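PDB 5EPD: glycerol trinitrate reductase from Agrobacterium tumefaciens, which probably reduces glycerol trinitrate as an FMN-dependent flavoenzyme of the old yellow enzyme family, here crystallised without its flavin. Local coordinates for residues 144-149 with 161-166; 122-127 with 199-204; 206-211 with 258-263. All coordinates share one frame; numbering follows the deposited sequence.

Interaction 1 (144-149 with 161-166); sequences AIRAEV and SEPRAL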
loop_
_atom_site.group_PDB
_atom_site.type_symbol
_atom_site.label_atom_id
_atom_site.label_comp_id
_atom_site.label_asym_id
_atom_site.label_seq_id
_atom_site.Cartn_x
_atom_site.Cartn_y
_atom_site.Cartn_z
ATOM N N ALA A 144 -11.620 19.901 7.384
ATOM C CA ALA A 144 -10.735 20.234 8.513
ATOM C C ALA A 144 -11.197 19.518 9.795
ATOM O O ALA A 144 -11.803 20.122 10.674
ATOM C CB ALA A 144 -10.689 21.751 8.714
ATOM N N ILE A 145 -10.955 18.208 9.859
ATOM C CA ILE A 145 -11.269 17.395 11.036
ATOM C C ILE A 145 -10.004 16.587 11.304
ATOM O O ILE A 145 -9.582 15.796 10.460
ATOM C CB ILE A 145 -12.434 16.405 10.798
ATOM C CG1 ILE A 145 -13.650 17.094 10.166
ATOM C CG2 ILE A 145 -12.822 15.719 12.104
ATOM C CD1 ILE A 145 -14.598 16.154 9.434
ATOM N N ARG A 146 -9.386 16.812 12.461
ATOM C CA ARG A 146 -8.195 16.083 12.869
ATOM C C ARG A 146 -8.518 14.601 13.023
ATOM O O ARG A 146 -9.624 14.233 13.435
ATOM C CB ARG A 146 -7.696 16.605 14.211
ATOM C CG ARG A 146 -6.215 16.371 14.428
ATOM C CD ARG A 146 -5.741 16.983 15.734
ATOM N NE ARG A 146 -5.673 15.999 16.813
ATOM C CZ ARG A 146 -6.575 15.822 17.775
ATOM N NH1 ARG A 146 -7.679 16.560 17.835
ATOM N NH2 ARG A 146 -6.362 14.873 18.690
ATOM N N ALA A 147 -7.555 13.751 12.687
ATOM C CA ALA A 147 -7.648 12.347 13.031
ATOM C C ALA A 147 -7.182 12.162 14.491
ATOM O O ALA A 147 -6.305 12.878 14.969
ATOM C CB ALA A 147 -6.810 11.514 12.085
ATOM N N GLU A 148 -7.812 11.211 15.181
ATOM C CA GLU A 148 -7.446 10.782 16.533
ATOM C C GLU A 148 -6.373 9.655 16.510
ATOM O O GLU A 148 -6.590 8.573 17.076
ATOM C CB GLU A 148 -8.712 10.266 17.249
ATOM C CG GLU A 148 -9.804 11.293 17.386
ATOM C CD GLU A 148 -9.295 12.504 18.122
ATOM O OE1 GLU A 148 -9.037 12.381 19.342
ATOM O OE2 GLU A 148 -9.111 13.559 17.476
ATOM N N VAL A 149 -5.247 9.897 15.833
ATOM C CA VAL A 149 -4.137 8.948 15.804
ATOM C C VAL A 149 -2.797 9.662 15.933
ATOM O O VAL A 149 -2.696 10.876 15.740
ATOM C CB VAL A 149 -4.140 8.049 14.538
ATOM C CG1 VAL A 149 -5.522 7.417 14.327
ATOM C CG2 VAL A 149 -3.660 8.799 13.291
ATOM N N SER A 161 -1.370 16.506 13.251
ATOM C CA SER A 161 -1.756 17.893 13.315
ATOM C C SER A 161 -3.152 18.094 12.754
ATOM O O SER A 161 -3.664 17.254 11.993
ATOM C CB SER A 161 -0.780 18.720 12.496
ATOM O OG SER A 161 0.555 18.518 12.935
ATOM N N GLU A 162 -3.742 19.236 13.124
ATOM C CA GLU A 162 -4.971 19.758 12.518
ATOM C C GLU A 162 -4.750 19.970 11.014
ATOM O O GLU A 162 -3.786 20.615 10.620
ATOM C CB GLU A 162 -5.328 21.109 13.153
ATOM C CG GLU A 162 -5.634 21.046 14.649
ATOM C CD GLU A 162 -7.003 20.461 14.953
ATOM O OE1 GLU A 162 -7.821 20.359 14.000
ATOM O OE2 GLU A 162 -7.246 20.112 16.145
ATOM N N PRO A 163 -5.622 19.404 10.167
ATOM C CA PRO A 163 -5.428 19.598 8.743
ATOM C C PRO A 163 -6.228 20.770 8.184
ATOM O O PRO A 163 -7.185 21.204 8.804
ATOM C CB PRO A 163 -5.983 18.300 8.160
ATOM C CG PRO A 163 -7.101 17.923 9.091
ATOM C CD PRO A 163 -6.645 18.370 10.454
ATOM N N ARG A 164 -5.859 21.202 6.987
ATOM C CA ARG A 164 -6.559 22.218 6.198
ATOM C C ARG A 164 -7.413 21.536 5.123
ATOM O O ARG A 164 -6.927 20.638 4.409
ATOM C CB ARG A 164 -5.487 23.120 5.559
ATOM C CG ARG A 164 -5.903 24.084 4.448
ATOM C CD ARG A 164 -4.693 24.876 3.922
ATOM N NE ARG A 164 -3.931 24.143 2.908
ATOM C CZ ARG A 164 -4.348 23.910 1.653
ATOM N NH1 ARG A 164 -5.538 24.330 1.207
ATOM N NH2 ARG A 164 -3.586 23.228 0.831
ATOM N N ALA A 165 -8.680 21.933 5.000
ATOM C CA ALA A 165 -9.556 21.353 3.975
ATOM C C ALA A 165 -9.134 21.837 2.585
ATOM O O ALA A 165 -8.969 23.036 2.379
ATOM C CB ALA A 165 -11.005 21.718 4.251
ATOM N N LEU A 166 -8.937 20.918 1.637
ATOM C CA LEU A 166 -8.440 21.284 0.299
ATOM C C LEU A 166 -9.414 22.111 -0.512
ATOM O O LEU A 166 -10.601 21.808 -0.567
ATOM C CB LEU A 166 -8.117 20.052 -0.517
ATOM C CG LEU A 166 -6.818 19.388 -0.086
ATOM C CD1 LEU A 166 -6.856 17.910 -0.490
ATOM C CD2 LEU A 166 -5.595 20.125 -0.654
HETATM O O HOH W 1 -5.218 14.829 11.382
#

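Interaction 2 (122-127 with 199-204); sequences WHVGRI and NGYLLE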
loop_
_atom_site.group_PDB
_atom_site.type_symbol
_atom_site.label_atom_id
_atom_site.label_comp_id
_atom_site.label_asym_id
_atom_site.label_seq_id
_atom_site.Cartn_x
_atom_site.Cartn_y
_atom_site.Cartn_z
ATOM N N TRP A 122 1.360 6.760 -2.361
ATOM C CA TRP A 122 0.830 7.273 -1.120
ATOM C C TRP A 122 0.553 8.778 -1.124
ATOM O O TRP A 122 1.356 9.574 -1.627
ATOM C CB TRP A 122 1.892 7.010 -0.066
ATOM C CG TRP A 122 1.429 6.730 1.302
ATOM C CD1 TRP A 122 0.133 6.522 1.750
ATOM C CD2 TRP A 122 2.281 6.558 2.434
ATOM N NE1 TRP A 122 0.148 6.228 3.102
ATOM C CE2 TRP A 122 1.454 6.233 3.539
ATOM C CE3 TRP A 122 3.665 6.597 2.608
ATOM C CZ2 TRP A 122 1.979 5.981 4.807
ATOM C CZ3 TRP A 122 4.185 6.349 3.860
ATOM C CH2 TRP A 122 3.349 6.042 4.946
ATOM N N HIS A 123 -0.577 9.155 -0.531
ATOM C CA HIS A 123 -0.797 10.505 0.003
ATOM C C HIS A 123 -1.530 10.326 1.336
ATOM O O HIS A 123 -2.718 9.937 1.367
ATOM C CB HIS A 123 -1.640 11.369 -0.953
ATOM C CG HIS A 123 -1.515 12.841 -0.718
ATOM N ND1 HIS A 123 -1.541 13.407 0.540
ATOM C CD2 HIS A 123 -1.376 13.873 -1.585
ATOM C CE1 HIS A 123 -1.414 14.718 0.443
ATOM N NE2 HIS A 123 -1.324 15.029 -0.838
ATOM N N VAL A 124 -0.840 10.635 2.430
ATOM C CA VAL A 124 -1.421 10.449 3.774
ATOM C C VAL A 124 -2.590 11.356 4.176
ATOM O O VAL A 124 -3.287 11.097 5.169
ATOM C CB VAL A 124 -0.347 10.564 4.881
ATOM C CG1 VAL A 124 0.741 9.512 4.646
ATOM C CG2 VAL A 124 0.202 11.988 4.992
ATOM N N GLY A 125 -2.796 12.435 3.441
ATOM C CA GLY A 125 -3.819 13.406 3.818
ATOM C C GLY A 125 -3.583 13.902 5.238
ATOM O O GLY A 125 -2.469 14.321 5.581
ATOM N N ARG A 126 -4.623 13.847 6.070
ATOM C CA ARG A 126 -4.542 14.441 7.420
ATOM C C ARG A 126 -3.678 13.668 8.424
ATOM O O ARG A 126 -3.412 14.184 9.539
ATOM C CB ARG A 126 -5.935 14.612 8.009
ATOM C CG ARG A 126 -6.603 13.309 8.389
ATOM C CD ARG A 126 -8.081 13.506 8.619
ATOM N NE ARG A 126 -8.687 12.250 9.031
ATOM C CZ ARG A 126 -9.825 12.126 9.716
ATOM N NH1 ARG A 126 -10.550 13.181 10.099
ATOM N NH2 ARG A 126 -10.254 10.910 10.001
ATOM N N ILE A 127 -3.246 12.455 8.039
ATOM C CA ILE A 127 -2.368 11.640 8.896
ATOM C C ILE A 127 -0.915 12.045 8.633
ATOM O O ILE A 127 -0.133 11.306 8.003
ATOM C CB ILE A 127 -2.615 10.133 8.694
ATOM C CG1 ILE A 127 -4.090 9.820 8.971
ATOM C CG2 ILE A 127 -1.773 9.304 9.661
ATOM C CD1 ILE A 127 -4.442 8.361 8.765
ATOM N N ASN A 199 -6.844 2.525 4.767
ATOM C CA ASN A 199 -6.131 2.707 6.038
ATOM C C ASN A 199 -6.099 4.154 6.510
ATOM O O ASN A 199 -5.130 4.602 7.161
ATOM C CB ASN A 199 -4.715 2.097 5.956
ATOM C CG ASN A 199 -4.730 0.601 5.579
ATOM O OD1 ASN A 199 -5.781 -0.059 5.560
ATOM N ND2 ASN A 199 -3.550 0.061 5.284
ATOM N N GLY A 200 -7.161 4.884 6.159
ATOM C CA GLY A 200 -7.401 6.247 6.674
ATOM C C GLY A 200 -6.669 7.399 6.000
ATOM O O GLY A 200 -6.741 8.524 6.475
ATOM N N TYR A 201 -5.964 7.128 4.901
ATOM C CA TYR A 201 -5.162 8.149 4.225
ATOM C C TYR A 201 -6.034 8.901 3.213
ATOM O O TYR A 201 -7.247 8.689 3.206
ATOM C CB TYR A 201 -3.942 7.491 3.603
ATOM C CG TYR A 201 -3.082 6.833 4.674
ATOM C CD1 TYR A 201 -2.462 7.598 5.665
ATOM C CD2 TYR A 201 -2.929 5.449 4.725
ATOM C CE1 TYR A 201 -1.692 7.015 6.653
ATOM C CE2 TYR A 201 -2.152 4.859 5.715
ATOM C CZ TYR A 201 -1.531 5.654 6.669
ATOM O OH TYR A 201 -0.778 5.070 7.644
ATOM N N LEU A 202 -5.436 9.781 2.395
ATOM C CA LEU A 202 -6.175 10.855 1.708
ATOM C C LEU A 202 -7.425 10.357 0.999
ATOM O O LEU A 202 -8.547 10.902 1.182
ATOM C CB LEU A 202 -5.292 11.586 0.688
ATOM C CG LEU A 202 -5.942 12.788 -0.018
ATOM C CD1 LEU A 202 -6.351 13.885 0.960
ATOM C CD2 LEU A 202 -5.021 13.382 -1.068
ATOM N N LEU A 203 -7.243 9.325 0.192
ATOM C CA LEU A 203 -8.306 8.946 -0.720
ATOM C C LEU A 203 -9.473 8.325 0.044
ATOM O O LEU A 203 -10.618 8.477 -0.383
ATOM C CB LEU A 203 -7.785 8.010 -1.823
ATOM C CG LEU A 203 -6.526 8.473 -2.578
ATOM C CD1 LEU A 203 -6.082 7.470 -3.650
ATOM C CD2 LEU A 203 -6.749 9.865 -3.168
ATOM N N GLU A 204 -9.183 7.622 1.152
ATOM C CA GLU A 204 -10.220 7.044 2.007
ATOM C C GLU A 204 -10.890 8.153 2.843
ATOM O O GLU A 204 -12.100 8.073 3.169
ATOM C CB GLU A 204 -9.670 5.942 2.937
ATOM C CG GLU A 204 -10.772 5.296 3.803
ATOM C CD GLU A 204 -10.288 4.241 4.803
ATOM O OE1 GLU A 204 -9.687 4.604 5.846
ATOM O OE2 GLU A 204 -10.566 3.045 4.574
HETATM O O HOH W 2 -7.759 9.490 8.804
#

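Interaction 3 (206-211 with 258-263); sequences FAKDGA and ISCSDP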
loop_
_atom_site.group_PDB
_atom_site.type_symbol
_atom_site.label_atom_id
_atom_site.label_comp_id
_atom_site.label_asym_id
_atom_site.label_seq_id
_atom_site.Cartn_x
_atom_site.Cartn_y
_atom_site.Cartn_z
ATOM N N PHE A 206 -11.657 10.927 1.792
ATOM C CA PHE A 206 -12.673 11.422 0.867
ATOM C C PHE A 206 -13.830 10.436 0.737
ATOM O O PHE A 206 -14.985 10.855 0.712
ATOM C CB PHE A 206 -12.066 11.689 -0.535
ATOM C CG PHE A 206 -11.530 13.091 -0.724
ATOM C CD1 PHE A 206 -10.248 13.425 -0.312
ATOM C CD2 PHE A 206 -12.316 14.081 -1.324
ATOM C CE1 PHE A 206 -9.749 14.707 -0.497
ATOM C CE2 PHE A 206 -11.821 15.370 -1.500
ATOM C CZ PHE A 206 -10.531 15.683 -1.098
ATOM N N ALA A 207 -13.499 9.149 0.624
ATOM C CA ALA A 207 -14.468 8.089 0.459
ATOM C C ALA A 207 -15.450 7.888 1.638
ATOM O O ALA A 207 -16.630 7.576 1.432
ATOM C CB ALA A 207 -13.735 6.783 0.171
ATOM N N LYS A 208 -14.953 8.047 2.868
ATOM C CA LYS A 208 -15.752 7.806 4.083
ATOM C C LYS A 208 -16.319 9.095 4.723
ATOM O O LYS A 208 -15.598 10.060 4.962
ATOM C CB LYS A 208 -14.918 6.984 5.091
ATOM C CG LYS A 208 -14.668 5.567 4.589
ATOM C CD LYS A 208 -13.867 4.706 5.556
ATOM C CE LYS A 208 -13.796 3.270 5.047
ATOM N NZ LYS A 208 -12.894 2.408 5.862
ATOM N N ASP A 209 -17.619 9.083 5.023
ATOM C CA ASP A 209 -18.324 10.265 5.553
ATOM C C ASP A 209 -17.935 10.678 6.963
ATOM O O ASP A 209 -18.225 11.809 7.395
ATOM C CB ASP A 209 -19.846 10.103 5.464
ATOM C CG ASP A 209 -20.392 8.857 6.180
ATOM O OD1 ASP A 209 -19.673 8.079 6.849
ATOM O OD2 ASP A 209 -21.612 8.643 6.044
ATOM N N GLY A 210 -17.259 9.786 7.683
ATOM C CA GLY A 210 -16.693 10.131 8.983
ATOM C C GLY A 210 -15.669 11.239 8.894
ATOM O O GLY A 210 -15.455 11.949 9.863
ATOM N N ALA A 211 -15.037 11.379 7.729
ATOM C CA ALA A 211 -14.033 12.402 7.510
ATOM C C ALA A 211 -14.321 13.342 6.358
ATOM O O ALA A 211 -13.637 14.367 6.241
ATOM C CB ALA A 211 -12.676 11.746 7.289
ATOM N N ILE A 258 -11.733 5.605 10.391
ATOM C CA ILE A 258 -12.686 6.610 9.949
ATOM C C ILE A 258 -14.111 6.036 9.992
ATOM O O ILE A 258 -14.393 5.016 9.372
ATOM C CB ILE A 258 -12.379 7.091 8.510
ATOM C CG1 ILE A 258 -10.886 7.438 8.350
ATOM C CG2 ILE A 258 -13.263 8.299 8.168
ATOM C CD1 ILE A 258 -10.501 8.083 7.026
ATOM N N SER A 259 -15.026 6.696 10.697
ATOM C CA SER A 259 -16.421 6.243 10.691
ATOM C C SER A 259 -16.936 6.310 9.249
ATOM O O SER A 259 -16.502 7.155 8.442
ATOM C CB SER A 259 -17.318 7.025 11.691
ATOM O OG SER A 259 -17.648 8.349 11.273
ATOM N N CYS A 260 -17.803 5.351 8.939
ATOM C CA CYS A 260 -18.404 5.177 7.620
ATOM C C CYS A 260 -19.808 4.574 7.831
ATOM O O CYS A 260 -19.936 3.384 8.119
ATOM C CB CYS A 260 -17.530 4.276 6.725
ATOM S SG CYS A 260 -18.258 3.933 5.098
ATOM N N SER A 261 -20.832 5.427 7.714
ATOM C CA SER A 261 -22.258 5.050 7.876
ATOM C C SER A 261 -22.753 3.847 7.094
ATOM O O SER A 261 -23.608 3.132 7.588
ATOM C CB SER A 261 -23.175 6.212 7.470
ATOM O OG SER A 261 -22.906 7.355 8.242
ATOM N N ASP A 262 -22.279 3.655 5.864
ATOM C CA ASP A 262 -22.725 2.515 5.043
ATOM C C ASP A 262 -21.625 2.095 4.055
ATOM O O ASP A 262 -21.606 2.513 2.890
ATOM C CB ASP A 262 -24.045 2.847 4.328
ATOM C CG ASP A 262 -24.569 1.685 3.498
ATOM O OD1 ASP A 262 -23.851 0.661 3.368
ATOM O OD2 ASP A 262 -25.699 1.800 2.959
ATOM N N PRO A 263 -20.683 1.280 4.529
ATOM C CA PRO A 263 -19.542 0.975 3.665
ATOM C C PRO A 263 -19.903 0.044 2.511
ATOM O O PRO A 263 -19.263 0.088 1.446
ATOM C CB PRO A 263 -18.534 0.325 4.624
ATOM C CG PRO A 263 -19.326 -0.098 5.824
ATOM C CD PRO A 263 -20.443 0.893 5.932
HETATM O O HOH W 3 -19.405 8.620 9.660
HETATM O O HOH W 4 -16.764 10.717 12.826
#

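Interaction 1 (144-149 with 161-166)
Pro163 packs against Ile145 and Arg146 in a surface contact between a loop, 144-149, and the segment 161-166 around a short strand, on the long excursion that follows barrel strand 117-122; packing and charge hold it instead of direct hydrogen bonds. Pro163 is its buried centre. The ring edge of this proline meets the opposing backbone, with CG 3.5 Å from Ile145 O and CD 3.7 Å from Arg146 CA. At one end Ala144 CB rests 3.5 Å from Pro163 O, while Ala165 CB faces Ala144 N. Both segments belong to the excursion that a (βα)8 barrel makes after its third strand: 144-149 follows strand 140-141, with which strand 164-165 pairs in a small parallel sheet outside the barrel. Arg146 swings CG away from its own backbone N (chi1 -155°), carrying its aliphatic chain slantwise across Glu162; its CD comes 3.5 Å from Glu162 OE2. The guanidinium and carboxylate planes stand 56° apart, and the salt bridge from NH1 to Glu162 OE2 is long at 4.0 Å. Glu148 OE2 also draws on this guanidinium, through charge alone, making a three-residue network. One water bridges the two backbones, accepting from Ala147 N and donating to Ser161 O, each at 2.9 Å.

Interaction 2 (122-127 with 199-204)
The backbones of 122-127 and 199-204 approach closely where Gly125 faces Leu202, their CA atoms 4.1 Å apart, and Leu202 N donates to His123 O in the carbonyl plane (2.9 Å, N-H...O angle 158°). Val124 to Ile127 form a type II' turn; Gly125 takes a positive phi in it and lies with its backbone close against Leu202. Tyr201, the N-cap residue of helix 202-207, fills the centre. The indole of Trp122 points its NE1 edge at the middle of one face of the Tyr201 ring, a T-shaped pair with planes at 83° and centroids 4.7 Å apart. His196, whose ring meets both of these, Asn199 and Tyr201 match the His-x-x-Asn-x-Tyr signature of old yellow enzymes, consistent with an active-site position. Val124 CB packs against Tyr201 CD1, and Ile127 brings CB, CG2 and CD1 to Tyr201 CE1, the two side chains crossing at about a right angle. Ile127 CD1 also reaches Gly200 O, at 3.2 Å. With CG anti to the backbone N (chi1 -176°), Leu202 can lay CD2 over the His123 face in a CH-pi contact, 3.7 Å from the ring centroid. His123 ND1 weakly accepts from Gly125 N, and its NE2 bonds to Gln84; Tyr201 OH bonds to Tyr88 OH. A water accepts from Arg126 NE and donates to Gly200 O. The contact joins the loops leaving the C-terminal ends of neighbouring barrel strands 117-122 and 193-196, with Ile174 of helix 171-187 against His123 and Leu202, Phe178 against His123 and Leu203, and strand 73-80 packing against Trp122.

Interaction 3 (206-211 with 258-263)
Asp209 and Ser261 join 206-211 to 258-263 through a two-pronged bond to one carboxylate. Ser261 N donates to the syn lone pair of Asp209 OD1 (3.0 Å, N-H...O angle 162°), and Ser261 OG donates to Asp209 OD2 at 2.9 Å, reaching it on the syn side but 28° out of the carboxylate plane. A chi1 of 57° tucks CG of Asp209 over its own backbone, between N and C, which turns both oxygens toward Ser261. Asp209 OD1 has a second donor, a water that donates at 2.9 Å, so each carboxylate oxygen is engaged; these donors would probably favour the charged form. Another water lies 3.0 Å from Ser259 OG and donates weakly to Gly210 O. Between the backbones, Gly210 N makes a weak, bent bond to Ser259 O at 2.8 Å. Gly210, with no side chain, lets the two backbones come this close. Ala211 N is satisfied within its own segment by Lys208 O.

Apolar packing fills the rest. Ile258 CG2 sits 3.6 Å from Ala211 CB and also touches Lys208 CB, while Lys208 CG lies against Cys260 CB at 3.8 Å. The lysine chain runs extended past these neighbours, and its NZ is held by a salt bridge to Glu204 and by hydrogen bonds to Ser253 OG and Ser250 O. Asp262, at the N-cap of helix 263-276, bonds through OD2 to Thr265 OG1. The contact therefore lies between the C-terminal end of helix 202-207 and the loop from barrel strand 245-249 into helix 263-276, whose Tyr267 packs on Ala207 and Lys208.

How the interactions relate
The three contacts lie on the same side of the chain's centre, among the loops that follow barrel strands 117-122, 193-196 and 245-249. Interaction 1 is nested within the chain loop closed by interaction 2, their centres about 11 Å apart; interaction 3 comes later, about 13 Å from interaction 2 and 15 Å from interaction 1. Interactions 2 and 3 share helix 202-207, one at each end. Arg126 connects all three: NH1 probably bonds to Ile145 O, its CB packs on Pro163, and NH2 touches Ala211 and Ile258. The excursion after the third strand is thereby tied to the connections after the fourth and fifth, making one continuous packed region.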